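Local coordinates for protein taurocyamine kinase (Schistosoma mansoni, PDB 4WOD) that reversibly transfers a phosphate group between ATP and taurocyamine, using magnesium, as a duplicated member of the ATP:guanido phosphotransferase family, at residues 243-246 and 247-250; 427-430 and 431-434; 533-536 and 537-541; 33-36 and 37-40; 347-350 and 351-354. The protein carries 4 engineered substitutions. All coordinates share one frame; numbering follows the deposited sequence.

How the contacts relate
Along the chain the order is contact 4, contact 1, contact 5, contact 2 and contact 3, and each closes before the next opens. The first three belong to the first of two approximate repeats. Contact 4 lies near the end of helix 29-35 in the N-terminal domain, while contacts 1 and 5 sit on helices 236-251 and 331-355 of the first catalytic domain, centres about 36 Å apart. Contacts 2 and 3 fall in the second repeat, in its N-terminal and catalytic parts, with centres about 35 Å apart. Contacts 2 and 5 are closest, about 25 Å between centres, although they lie in different repeats; contacts 2 and 4 are about 65 Å apart. None touches another.

Contact 1: 243-246 and 247-250; sequences LADA and IQEL
With chi1 of I247 at -162°, CG1 swings anti to the backbone N while CG2 drops between N and the carbonyl carbon, turned back toward the preceding helical turn; Q248 and E249 instead hold CG beside their own backbone N, and both chains run on extended. The CG2 methyl of I247 therefore rests 3.4 Å from the carbonyl oxygen O of A244. That same oxygen has CG of Q248 3.1 Å away, alongside the backbone bond it accepts from Q248 N. One residue on, CG of E249 repeats the pattern over D245 O at 3.2 Å. Regular i to i+4 bonding runs beneath these side chains; its shortest link joins L250 N to A246 O at 2.8 Å. The carboxylates of D245 and E249 stay apart, OD2 of D245 lying 6.5 Å from OE2 of E249, so any repulsion between them is probably mild. The helix is amphipathic here, with Q248 on its exposed side and L243, I247 and L250 buried. As part of helix 236-251, it lays L243 and I247 on strand 117-126, L243 reaching strand 225-232 as well, and packs L250 against A152 and L153 of helix 139-154.

Contact 2: 427-430 and 431-434; sequences TGEA and ECYS
C432 N donates to E429 O at 2.9 Å, closing a type I beta turn from E429 to C432 that leads into the short helix 432-435. C432 also reaches back with its thiol: chi1 of -76° keeps SG beside its own backbone N, where it accepts G428 N at 3.5 Å. Just past the turn, E431 O takes two bonds from S434, the hydroxyl OG at 3.2 Å and the backbone N at 3.0 Å, both from the same face of the carbonyl plane, and is also bonded to T435 OG1. T427 meets the Y433 ring crosswise, its methyl CG2 lying 3.6 Å from the phenol OH. The hydroxyls of these two residues bond onward to the carbonyl oxygens of C630 and T629, placing the turn beside C631, the predicted active-site cysteine. E429 and E431 run side by side with carboxylate planes 29° apart, a pairing of like charges probably eased by outside bonds to T403 and H405 from E429 and to T404 from E431. A water spans the two residues, donating to E429 OE1 and accepting from E431 N at 3.1 Å.

Contact 3: 533-536 and 537-541; sequences MKEE and DRKQL
M533 and L541 meet through sulfur and methyl: SD of M533 lies 3.4 Å from CD1 of L541, and the two side chains run at a slant to one another. The same sulfur sits 3.7 Å from CA of R538, so the thioether lies along the flank of the first helical turn. Further back on the methionine, CB covers one face of the R538 guanidinium, 4.0 Å above the plane and over its centre; the flat group is thus laid across an aliphatic carbon. M533 gets there with chi1 at -158°, which sends CG away from its own backbone N and toward the helix, and a bend at chi3 then turns the terminal methyl beside L541. CG of M533 also approaches CB of D537.

On the outer side, E535 and K539 lie alongside each other and point the same way. The carboxylate oxygen OE1 of E535 meets the methylene CD of K539 at 3.6 Å rather than the ammonium group. NZ of K539 remains 4.4 Å from OE1 of E535, beyond a salt bridge, so the attraction is probably modest.

Behind these side chains the backbone fixes the spacing, beginning with R538 N on K534 O at 2.8 Å. One layer further out, Y528 of strand 525-529 receives M533, D537 and L541, holding the inner face of the helix to the edge strand of the sheet. K534 occupies the N-cap position, and the whole is a helix start, the first turns of helix 535-543 with the preceding methionine folded back over them.

Contact 4: 33-36 and 37-40; sequences KKYQ and ATKT
T38 closes on Y35 through the backbone: T38 N donates to Y35 O at 3.1 Å, completing a type I beta turn from Y35 to T38 near the end of helix 29-35.

Water makes up much of the remaining polar contact. One molecule lies between K34 O and the turn, donating to K34 O at 2.8 Å, accepting from A37 N, and hydrogen-bonded to T38 OG1 at 2.7 Å. Three groups thus grip it, and through it the threonine hydroxyl and the A37 amide are linked to a carbonyl of the helix. A second water donates both to Y35 O and to T38 O, joining the two ends of the turn from another direction.

Among side chains, T38 holds OG1 beside its own backbone N, chi1 -53°, which directs the hydroxyl back toward the helix; it lies at the edge of the Y35 ring, 4.1 Å from CD1 of Y35. The methylene CG of K34 covers one ring face, over its centre. Beyond the turn, Y35 stacks edge-to-face with F73 and its phenol bonds to the backbone of D75, whose carboxylate forms a salt bridge with K34. These ties hold the helix end against the stretch from helix 69-72 to the start of helix 74-84, in the N-terminal part of the first repeat.

Past the turn, K39 curls back so that its NZ donates to A37 O at 3.2 Å, from above the carbonyl plane.

Contact 5: 347-350 and 351-354; sequences ELEV and MLQE
The backbone from E347 to E354 is unbroken alpha helix, and four i to i+4 bonds tie the two segments together, from M351 N on E347 O at 3.0 Å to E354 N on V350 O. Within helix 331-355 this brings side chains one turn apart into contact. One side-chain pair is polar: NE2 of Q353 donates to OE2 of E349 at 2.7 Å, nearly straight at 172°. OE2 lies in the amide plane of Q353, while the carboxylate is met on its anti side, 35° out of its own plane. Both chains bend at chi2 to make this reach. On the other flank M351 folds over the previous turn, its methyl CE 3.2 Å from E347 O and 3.9 Å from CD1 of L348, the M351 and L348 side chains crossing at about a right angle. E349 is buried and also accepts from the backbone N of M286 and L287, at helix 285-288, against which L352 and Q353 pack. Three donors thus share one carboxylate, which probably favours its charged form and would offset the cost of burying it where the two helices meet.

Contact 1: 243-246 and 247-250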
loop_
_atom_site.group_PDB
_atom_site.type_symbol
_atom_site.label_atom_id
_atom_site.label_comp_id
_atom_site.label_asym_id
_atom_site.label_seq_id
_atom_site.Cartn_x
_atom_site.Cartn_y
_atom_site.Cartn_z
ATOM N N LEU A 243 3.602 25.161 22.156
ATOM C CA LEU A 243 2.780 24.092 22.705
ATOM C C LEU A 243 3.338 23.543 24.007
ATOM O O LEU A 243 2.598 23.385 24.977
ATOM C CB LEU A 243 2.638 22.949 21.716
ATOM C CG LEU A 243 1.753 21.809 22.233
ATOM C CD1 LEU A 243 0.318 22.268 22.413
ATOM C CD2 LEU A 243 1.808 20.620 21.270
ATOM N N ALA A 244 4.636 23.235 24.019
ATOM C CA ALA A 244 5.266 22.602 25.172
ATOM C C ALA A 244 5.171 23.508 26.394
ATOM O O ALA A 244 4.842 23.050 27.491
ATOM C CB ALA A 244 6.713 22.271 24.880
ATOM N N ASP A 245 5.467 24.792 26.206
ATOM C CA ASP A 245 5.424 25.751 27.322
ATOM C C ASP A 245 4.054 25.780 27.992
ATOM O O ASP A 245 3.964 25.736 29.218
ATOM C CB ASP A 245 5.781 27.166 26.867
ATOM C CG ASP A 245 7.273 27.374 26.694
ATOM O OD1 ASP A 245 8.056 26.528 27.179
ATOM O OD2 ASP A 245 7.661 28.403 26.091
ATOM N N ALA A 246 3.000 25.821 27.182
ATOM C CA ALA A 246 1.638 25.945 27.688
ATOM C C ALA A 246 1.210 24.739 28.512
ATOM O O ALA A 246 0.614 24.897 29.588
ATOM C CB ALA A 246 0.657 26.160 26.543
ATOM N N ILE A 247 1.500 23.539 28.018
ATOM C CA ILE A 247 1.001 22.351 28.715
ATOM C C ILE A 247 1.771 22.155 30.029
ATOM O O ILE A 247 1.216 21.713 31.035
ATOM C CB ILE A 247 1.073 21.087 27.818
ATOM C CG1 ILE A 247 0.150 19.986 28.368
ATOM C CG2 ILE A 247 2.495 20.598 27.642
ATOM C CD1 ILE A 247 -1.327 20.429 28.473
ATOM N N GLN A 248 3.048 22.520 30.030
ATOM C CA GLN A 248 3.819 22.498 31.257
ATOM C C GLN A 248 3.227 23.477 32.273
ATOM O O GLN A 248 3.057 23.134 33.448
ATOM C CB GLN A 248 5.297 22.803 30.943
ATOM C CG GLN A 248 5.931 21.711 30.063
ATOM C CD GLN A 248 7.407 21.949 29.755
ATOM O OE1 GLN A 248 7.921 23.060 29.898
ATOM N NE2 GLN A 248 8.099 20.890 29.359
ATOM N N GLU A 249 2.860 24.670 31.820
ATOM C CA GLU A 249 2.213 25.638 32.705
ATOM C C GLU A 249 0.864 25.095 33.220
ATOM O O GLU A 249 0.591 25.145 34.416
ATOM C CB GLU A 249 2.028 26.986 31.998
ATOM C CG GLU A 249 3.362 27.672 31.643
ATOM C CD GLU A 249 3.239 29.172 31.348
ATOM O OE1 GLU A 249 2.126 29.655 31.042
ATOM O OE2 GLU A 249 4.272 29.879 31.423
ATOM N N LEU A 250 0.050 24.549 32.321
ATOM C CA LEU A 250 -1.269 24.036 32.700
ATOM C C LEU A 250 -1.157 22.906 33.726
ATOM O O LEU A 250 -1.986 22.803 34.632
ATOM C CB LEU A 250 -2.038 23.565 31.458
ATOM C CG LEU A 250 -2.590 24.692 30.570
ATOM C CD1 LEU A 250 -3.285 24.166 29.300
ATOM C CD2 LEU A 250 -3.518 25.614 31.344
#

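Contact 2: 427-430 and 431-434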
loop_
_atom_site.group_PDB
_atom_site.type_symbol
_atom_site.label_atom_id
_atom_site.label_comp_id
_atom_site.label_asym_id
_atom_site.label_seq_id
_atom_site.Cartn_x
_atom_site.Cartn_y
_atom_site.Cartn_z
ATOM N N THR A 427 11.485 -3.019 -17.646
ATOM C CA THR A 427 11.762 -1.952 -18.605
ATOM C C THR A 427 10.515 -1.086 -18.912
ATOM O O THR A 427 9.388 -1.467 -18.572
ATOM C CB THR A 427 12.325 -2.546 -19.902
ATOM O OG1 THR A 427 11.348 -3.427 -20.477
ATOM C CG2 THR A 427 13.610 -3.350 -19.603
ATOM N N GLY A 428 10.726 0.080 -19.530
ATOM C CA GLY A 428 9.645 1.029 -19.778
ATOM C C GLY A 428 9.081 1.000 -21.197
ATOM O O GLY A 428 7.962 1.438 -21.433
ATOM N N GLU A 429 9.864 0.493 -22.134
ATOM C CA GLU A 429 9.440 0.340 -23.535
ATOM C C GLU A 429 10.517 -0.440 -24.283
ATOM O O GLU A 429 11.632 -0.581 -23.788
ATOM C CB GLU A 429 9.200 1.702 -24.199
ATOM C CG GLU A 429 10.455 2.535 -24.412
ATOM C CD GLU A 429 10.184 3.716 -25.324
ATOM O OE1 GLU A 429 9.507 3.514 -26.356
ATOM O OE2 GLU A 429 10.608 4.850 -25.002
ATOM N N ALA A 430 10.198 -0.912 -25.483
ATOM C CA ALA A 430 11.105 -1.734 -26.256
ATOM C C ALA A 430 12.442 -1.054 -26.473
ATOM O O ALA A 430 13.475 -1.724 -26.496
ATOM C CB ALA A 430 10.482 -2.097 -27.612
ATOM N N GLU A 431 12.416 0.268 -26.636
ATOM C CA GLU A 431 13.627 1.025 -26.961
ATOM C C GLU A 431 14.661 0.946 -25.828
ATOM O O GLU A 431 15.857 1.180 -26.028
ATOM C CB GLU A 431 13.279 2.485 -27.264
ATOM C CG GLU A 431 14.456 3.294 -27.813
ATOM C CD GLU A 431 14.116 4.758 -28.006
ATOM O OE1 GLU A 431 13.081 5.041 -28.642
ATOM O OE2 GLU A 431 14.874 5.626 -27.515
ATOM N N CYS A 432 14.189 0.610 -24.638
ATOM C CA CYS A 432 15.075 0.430 -23.496
ATOM C C CYS A 432 16.208 -0.550 -23.815
ATOM O O CYS A 432 17.345 -0.366 -23.351
ATOM C CB CYS A 432 14.266 -0.044 -22.279
ATOM S SG CYS A 432 13.313 1.271 -21.487
ATOM N N TYR A 433 15.910 -1.563 -24.637
ATOM C CA TYR A 433 16.889 -2.596 -24.936
ATOM C C TYR A 433 17.964 -2.167 -25.943
ATOM O O TYR A 433 18.883 -2.925 -26.225
ATOM C CB TYR A 433 16.191 -3.860 -25.447
ATOM C CG TYR A 433 15.393 -4.547 -24.358
ATOM C CD1 TYR A 433 16.009 -5.418 -23.460
ATOM C CD2 TYR A 433 14.034 -4.303 -24.208
ATOM C CE1 TYR A 433 15.282 -6.066 -22.457
ATOM C CE2 TYR A 433 13.297 -4.926 -23.188
ATOM C CZ TYR A 433 13.923 -5.806 -22.326
ATOM O OH TYR A 433 13.183 -6.430 -21.318
ATOM N N SER A 434 17.852 -0.977 -26.491
ATOM C CA SER A 434 18.974 -0.441 -27.246
ATOM C C SER A 434 19.544 0.777 -26.515
ATOM O O SER A 434 20.756 0.893 -26.386
ATOM C CB SER A 434 18.562 -0.099 -28.686
ATOM O OG SER A 434 17.664 0.993 -28.720
HETATM O O HOH W 1 9.875 1.498 -27.844
#

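Contact 3: 533-536 and 537-541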
loop_
_atom_site.group_PDB
_atom_site.type_symbol
_atom_site.label_atom_id
_atom_site.label_comp_id
_atom_site.label_asym_id
_atom_site.label_seq_id
_atom_site.Cartn_x
_atom_site.Cartn_y
_atom_site.Cartn_z
ATOM N N MET A 533 -17.127 -4.240 -15.890
ATOM C CA MET A 533 -17.486 -5.636 -15.854
ATOM C C MET A 533 -18.790 -5.856 -15.119
ATOM O O MET A 533 -19.067 -5.192 -14.127
ATOM C CB MET A 533 -16.377 -6.447 -15.200
ATOM C CG MET A 533 -16.413 -7.883 -15.568
ATOM S SD MET A 533 -15.183 -8.755 -14.628
ATOM C CE MET A 533 -13.684 -7.902 -15.137
ATOM N N LYS A 534 -19.586 -6.791 -15.626
ATOM C CA LYS A 534 -20.786 -7.232 -14.933
ATOM C C LYS A 534 -20.355 -8.008 -13.682
ATOM O O LYS A 534 -19.454 -8.837 -13.747
ATOM C CB LYS A 534 -21.657 -8.089 -15.861
ATOM C CG LYS A 534 -23.080 -7.603 -15.967
ATOM C CD LYS A 534 -23.242 -6.579 -17.079
ATOM C CE LYS A 534 -24.709 -6.246 -17.328
ATOM N NZ LYS A 534 -25.409 -7.300 -18.120
ATOM N N GLU A 535 -20.994 -7.732 -12.549
ATOM C CA GLU A 535 -20.592 -8.318 -11.272
ATOM C C GLU A 535 -20.616 -9.839 -11.240
ATOM O O GLU A 535 -19.844 -10.444 -10.509
ATOM C CB GLU A 535 -21.481 -7.822 -10.139
ATOM C CG GLU A 535 -22.844 -8.434 -10.198
ATOM C CD GLU A 535 -23.298 -8.983 -8.872
ATOM O OE1 GLU A 535 -22.482 -9.606 -8.146
ATOM O OE2 GLU A 535 -24.509 -8.887 -8.605
ATOM N N GLU A 536 -21.504 -10.457 -12.009
ATOM C CA GLU A 536 -21.621 -11.902 -11.950
ATOM C C GLU A 536 -20.419 -12.459 -12.690
ATOM O O GLU A 536 -19.828 -13.482 -12.306
ATOM C CB GLU A 536 -22.943 -12.387 -12.555
ATOM C CG GLU A 536 -23.390 -11.653 -13.818
ATOM C CD GLU A 536 -24.671 -12.234 -14.418
ATOM O OE1 GLU A 536 -25.382 -12.985 -13.711
ATOM O OE2 GLU A 536 -24.964 -11.943 -15.600
ATOM N N ASP A 537 -20.045 -11.744 -13.745
ATOM C CA ASP A 537 -18.834 -12.061 -14.470
ATOM C C ASP A 537 -17.653 -11.900 -13.523
ATOM O O ASP A 537 -16.780 -12.766 -13.456
ATOM C CB ASP A 537 -18.693 -11.172 -15.703
ATOM C CG ASP A 537 -19.745 -11.470 -16.760
ATOM O OD1 ASP A 537 -20.205 -12.632 -16.850
ATOM O OD2 ASP A 537 -20.105 -10.542 -17.506
ATOM N N ARG A 538 -17.660 -10.815 -12.757
ATOM C CA ARG A 538 -16.603 -10.576 -11.782
ATOM C C ARG A 538 -16.478 -11.724 -10.773
ATOM O O ARG A 538 -15.384 -12.242 -10.572
ATOM C CB ARG A 538 -16.838 -9.251 -11.053
ATOM C CG ARG A 538 -15.560 -8.586 -10.564
ATOM C CD ARG A 538 -15.737 -7.092 -10.354
ATOM N NE ARG A 538 -14.840 -6.332 -11.218
ATOM C CZ ARG A 538 -15.067 -5.088 -11.621
ATOM N NH1 ARG A 538 -16.160 -4.444 -11.235
ATOM N NH2 ARG A 538 -14.196 -4.484 -12.410
ATOM N N LYS A 539 -17.594 -12.124 -10.156
ATOM C CA LYS A 539 -17.600 -13.233 -9.191
ATOM C C LYS A 539 -17.042 -14.515 -9.792
ATOM O O LYS A 539 -16.214 -15.208 -9.191
ATOM C CB LYS A 539 -19.018 -13.529 -8.688
ATOM C CG LYS A 539 -19.758 -12.378 -8.039
ATOM C CD LYS A 539 -21.113 -12.849 -7.475
ATOM C CE LYS A 539 -21.631 -14.114 -8.187
ATOM N NZ LYS A 539 -22.864 -13.916 -9.008
ATOM N N GLN A 540 -17.520 -14.832 -10.989
ATOM C CA GLN A 540 -17.145 -16.069 -11.653
ATOM C C GLN A 540 -15.662 -16.104 -12.008
ATOM O O GLN A 540 -15.037 -17.171 -11.996
ATOM C CB GLN A 540 -17.980 -16.271 -12.911
ATOM C CG GLN A 540 -17.849 -17.667 -13.463
ATOM C CD GLN A 540 -18.025 -18.726 -12.385
ATOM O OE1 GLN A 540 -19.112 -18.887 -11.816
ATOM N NE2 GLN A 540 -16.955 -19.452 -12.096
ATOM N N LEU A 541 -15.105 -14.941 -12.334
ATOM C CA LEU A 541 -13.683 -14.849 -12.629
ATOM C C LEU A 541 -12.889 -15.190 -11.373
ATOM O O LEU A 541 -11.904 -15.930 -11.435
ATOM C CB LEU A 541 -13.321 -13.454 -13.140
ATOM C CG LEU A 541 -13.686 -13.206 -14.601
ATOM C CD1 LEU A 541 -13.495 -11.740 -14.973
ATOM C CD2 LEU A 541 -12.856 -14.126 -15.492
#

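Contact 4: 33-36 and 37-40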
loop_
_atom_site.group_PDB
_atom_site.type_symbol
_atom_site.label_atom_id
_atom_site.label_comp_id
_atom_site.label_asym_id
_atom_site.label_seq_id
_atom_site.Cartn_x
_atom_site.Cartn_y
_atom_site.Cartn_z
ATOM N N LYS A 33 -17.988 -12.656 28.435
ATOM C CA LYS A 33 -18.340 -13.408 29.639
ATOM C C LYS A 33 -17.651 -12.837 30.869
ATOM O O LYS A 33 -18.242 -12.729 31.940
ATOM C CB LYS A 33 -17.963 -14.874 29.465
ATOM C CG LYS A 33 -18.548 -15.788 30.514
ATOM C CD LYS A 33 -18.697 -17.188 29.930
ATOM C CE LYS A 33 -19.442 -17.119 28.597
ATOM N NZ LYS A 33 -19.254 -18.334 27.749
ATOM N N LYS A 34 -16.390 -12.460 30.702
ATOM C CA LYS A 34 -15.620 -11.916 31.807
ATOM C C LYS A 34 -16.138 -10.550 32.271
ATOM O O LYS A 34 -16.213 -10.294 33.467
ATOM C CB LYS A 34 -14.149 -11.804 31.416
ATOM C CG LYS A 34 -13.272 -11.290 32.537
ATOM C CD LYS A 34 -11.801 -11.422 32.183
ATOM C CE LYS A 34 -10.954 -11.216 33.429
ATOM N NZ LYS A 34 -9.519 -11.136 33.088
ATOM N N TYR A 35 -16.497 -9.676 31.327
ATOM C CA TYR A 35 -16.721 -8.268 31.655
ATOM C C TYR A 35 -18.161 -7.750 31.586
ATOM O O TYR A 35 -18.394 -6.569 31.807
ATOM C CB TYR A 35 -15.867 -7.405 30.734
ATOM C CG TYR A 35 -14.362 -7.525 30.946
ATOM C CD1 TYR A 35 -13.796 -7.382 32.212
ATOM C CD2 TYR A 35 -13.514 -7.743 29.866
ATOM C CE1 TYR A 35 -12.418 -7.477 32.392
ATOM C CE2 TYR A 35 -12.136 -7.834 30.037
ATOM C CZ TYR A 35 -11.598 -7.695 31.296
ATOM O OH TYR A 35 -10.234 -7.771 31.445
ATOM N N GLN A 36 -19.134 -8.603 31.291
ATOM C CA GLN A 36 -20.457 -8.063 30.954
ATOM C C GLN A 36 -21.190 -7.438 32.150
ATOM O O GLN A 36 -22.157 -6.706 31.954
ATOM C CB GLN A 36 -21.334 -9.148 30.328
ATOM C CG GLN A 36 -21.429 -10.385 31.170
ATOM C CD GLN A 36 -22.389 -11.414 30.599
ATOM O OE1 GLN A 36 -22.952 -11.233 29.512
ATOM N NE2 GLN A 36 -22.594 -12.498 31.344
ATOM N N ALA A 37 -20.734 -7.718 33.373
ATOM C CA ALA A 37 -21.327 -7.114 34.560
ATOM C C ALA A 37 -20.350 -6.180 35.262
ATOM O O ALA A 37 -20.699 -5.554 36.264
ATOM C CB ALA A 37 -21.827 -8.195 35.546
ATOM N N THR A 38 -19.137 -6.065 34.738
ATOM C CA THR A 38 -18.120 -5.247 35.392
ATOM C C THR A 38 -18.295 -3.740 35.134
ATOM O O THR A 38 -18.584 -3.313 34.003
ATOM C CB THR A 38 -16.722 -5.699 34.949
ATOM O OG1 THR A 38 -16.612 -7.109 35.157
ATOM C CG2 THR A 38 -15.634 -4.981 35.748
ATOM N N LYS A 39 -18.132 -2.945 36.195
ATOM C CA LYS A 39 -18.169 -1.484 36.108
ATOM C C LYS A 39 -16.814 -0.866 36.490
ATOM O O LYS A 39 -16.147 -1.335 37.411
ATOM C CB LYS A 39 -19.254 -0.894 37.026
ATOM C CG LYS A 39 -20.575 -1.648 37.073
ATOM C CD LYS A 39 -21.271 -1.583 35.754
ATOM C CE LYS A 39 -22.758 -1.927 35.890
ATOM N NZ LYS A 39 -23.008 -3.306 36.403
ATOM N N THR A 40 -16.421 0.209 35.808
ATOM C CA THR A 40 -15.223 0.941 36.219
ATOM C C THR A 40 -15.469 1.651 37.545
ATOM O O THR A 40 -16.582 1.636 38.074
ATOM C CB THR A 40 -14.806 2.002 35.187
ATOM O OG1 THR A 40 -15.749 3.079 35.221
ATOM C CG2 THR A 40 -14.759 1.389 33.778
HETATM O O HOH W 2 -18.408 -9.127 34.661
HETATM O O HOH W 3 -19.019 -3.855 31.433
#

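Contact 5: 347-350 and 351-354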
loop_
_atom_site.group_PDB
_atom_site.type_symbol
_atom_site.label_atom_id
_atom_site.label_comp_id
_atom_site.label_asym_id
_atom_site.label_seq_id
_atom_site.Cartn_x
_atom_site.Cartn_y
_atom_site.Cartn_z
ATOM N N GLU A 347 12.318 16.774 0.683
ATOM C CA GLU A 347 13.534 16.708 -0.136
ATOM C C GLU A 347 13.309 15.774 -1.338
ATOM O O GLU A 347 13.768 16.044 -2.456
ATOM C CB GLU A 347 14.734 16.234 0.689
ATOM C CG GLU A 347 15.314 17.292 1.610
ATOM C CD GLU A 347 16.407 16.759 2.533
ATOM O OE1 GLU A 347 16.470 15.541 2.760
ATOM O OE2 GLU A 347 17.197 17.565 3.055
ATOM N N LEU A 348 12.565 14.694 -1.109
ATOM C CA LEU A 348 12.257 13.764 -2.192
ATOM C C LEU A 348 11.297 14.384 -3.216
ATOM O O LEU A 348 11.432 14.142 -4.421
ATOM C CB LEU A 348 11.690 12.462 -1.629
ATOM C CG LEU A 348 11.565 11.294 -2.609
ATOM C CD1 LEU A 348 12.881 11.074 -3.335
ATOM C CD2 LEU A 348 11.154 10.034 -1.863
ATOM N N GLU A 349 10.340 15.196 -2.766
ATOM C CA GLU A 349 9.455 15.875 -3.710
ATOM C C GLU A 349 10.285 16.798 -4.604
ATOM O O GLU A 349 10.090 16.866 -5.827
ATOM C CB GLU A 349 8.372 16.676 -2.988
ATOM C CG GLU A 349 7.573 17.588 -3.896
ATOM C CD GLU A 349 6.563 16.843 -4.774
ATOM O OE1 GLU A 349 6.301 15.649 -4.508
ATOM O OE2 GLU A 349 6.023 17.458 -5.719
ATOM N N VAL A 350 11.216 17.512 -3.986
ATOM C CA VAL A 350 12.077 18.434 -4.734
ATOM C C VAL A 350 12.893 17.667 -5.774
ATOM O O VAL A 350 12.989 18.092 -6.927
ATOM C CB VAL A 350 13.003 19.214 -3.785
ATOM C CG1 VAL A 350 14.105 19.926 -4.574
ATOM C CG2 VAL A 350 12.193 20.214 -2.986
ATOM N N MET A 351 13.442 16.524 -5.380
ATOM C CA MET A 351 14.222 15.697 -6.297
ATOM C C MET A 351 13.354 15.208 -7.445
ATOM O O MET A 351 13.768 15.259 -8.602
ATOM C CB MET A 351 14.856 14.507 -5.572
ATOM C CG MET A 351 16.012 14.873 -4.651
ATOM S SD MET A 351 16.681 13.458 -3.744
ATOM C CE MET A 351 15.720 13.522 -2.258
ATOM N N LEU A 352 12.147 14.750 -7.128
ATOM C CA LEU A 352 11.221 14.312 -8.169
ATOM C C LEU A 352 10.914 15.427 -9.152
ATOM O O LEU A 352 10.931 15.214 -10.368
ATOM C CB LEU A 352 9.913 13.804 -7.560
ATOM C CG LEU A 352 9.928 12.506 -6.753
ATOM C CD1 LEU A 352 8.652 12.399 -5.926
ATOM C CD2 LEU A 352 10.095 11.242 -7.666
ATOM N N GLN A 353 10.619 16.616 -8.627
ATOM C CA GLN A 353 10.263 17.744 -9.467
ATOM C C GLN A 353 11.411 18.047 -10.422
ATOM O O GLN A 353 11.177 18.274 -11.607
ATOM C CB GLN A 353 9.894 18.983 -8.618
ATOM C CG GLN A 353 8.558 18.840 -7.872
ATOM C CD GLN A 353 7.351 18.725 -8.804
ATOM O OE1 GLN A 353 7.413 19.113 -9.974
ATOM N NE2 GLN A 353 6.249 18.184 -8.287
ATOM N N GLU A 354 12.645 17.989 -9.928
ATOM C CA GLU A 354 13.809 18.266 -10.777
ATOM C C GLU A 354 14.145 17.135 -11.776
ATOM O O GLU A 354 14.386 17.400 -12.959
ATOM C CB GLU A 354 15.029 18.569 -9.907
ATOM C CG GLU A 354 14.868 19.845 -9.081
ATOM C CD GLU A 354 14.616 21.076 -9.960
ATOM O OE1 GLU A 354 15.345 21.252 -10.963
ATOM O OE2 GLU A 354 13.660 21.840 -9.675
#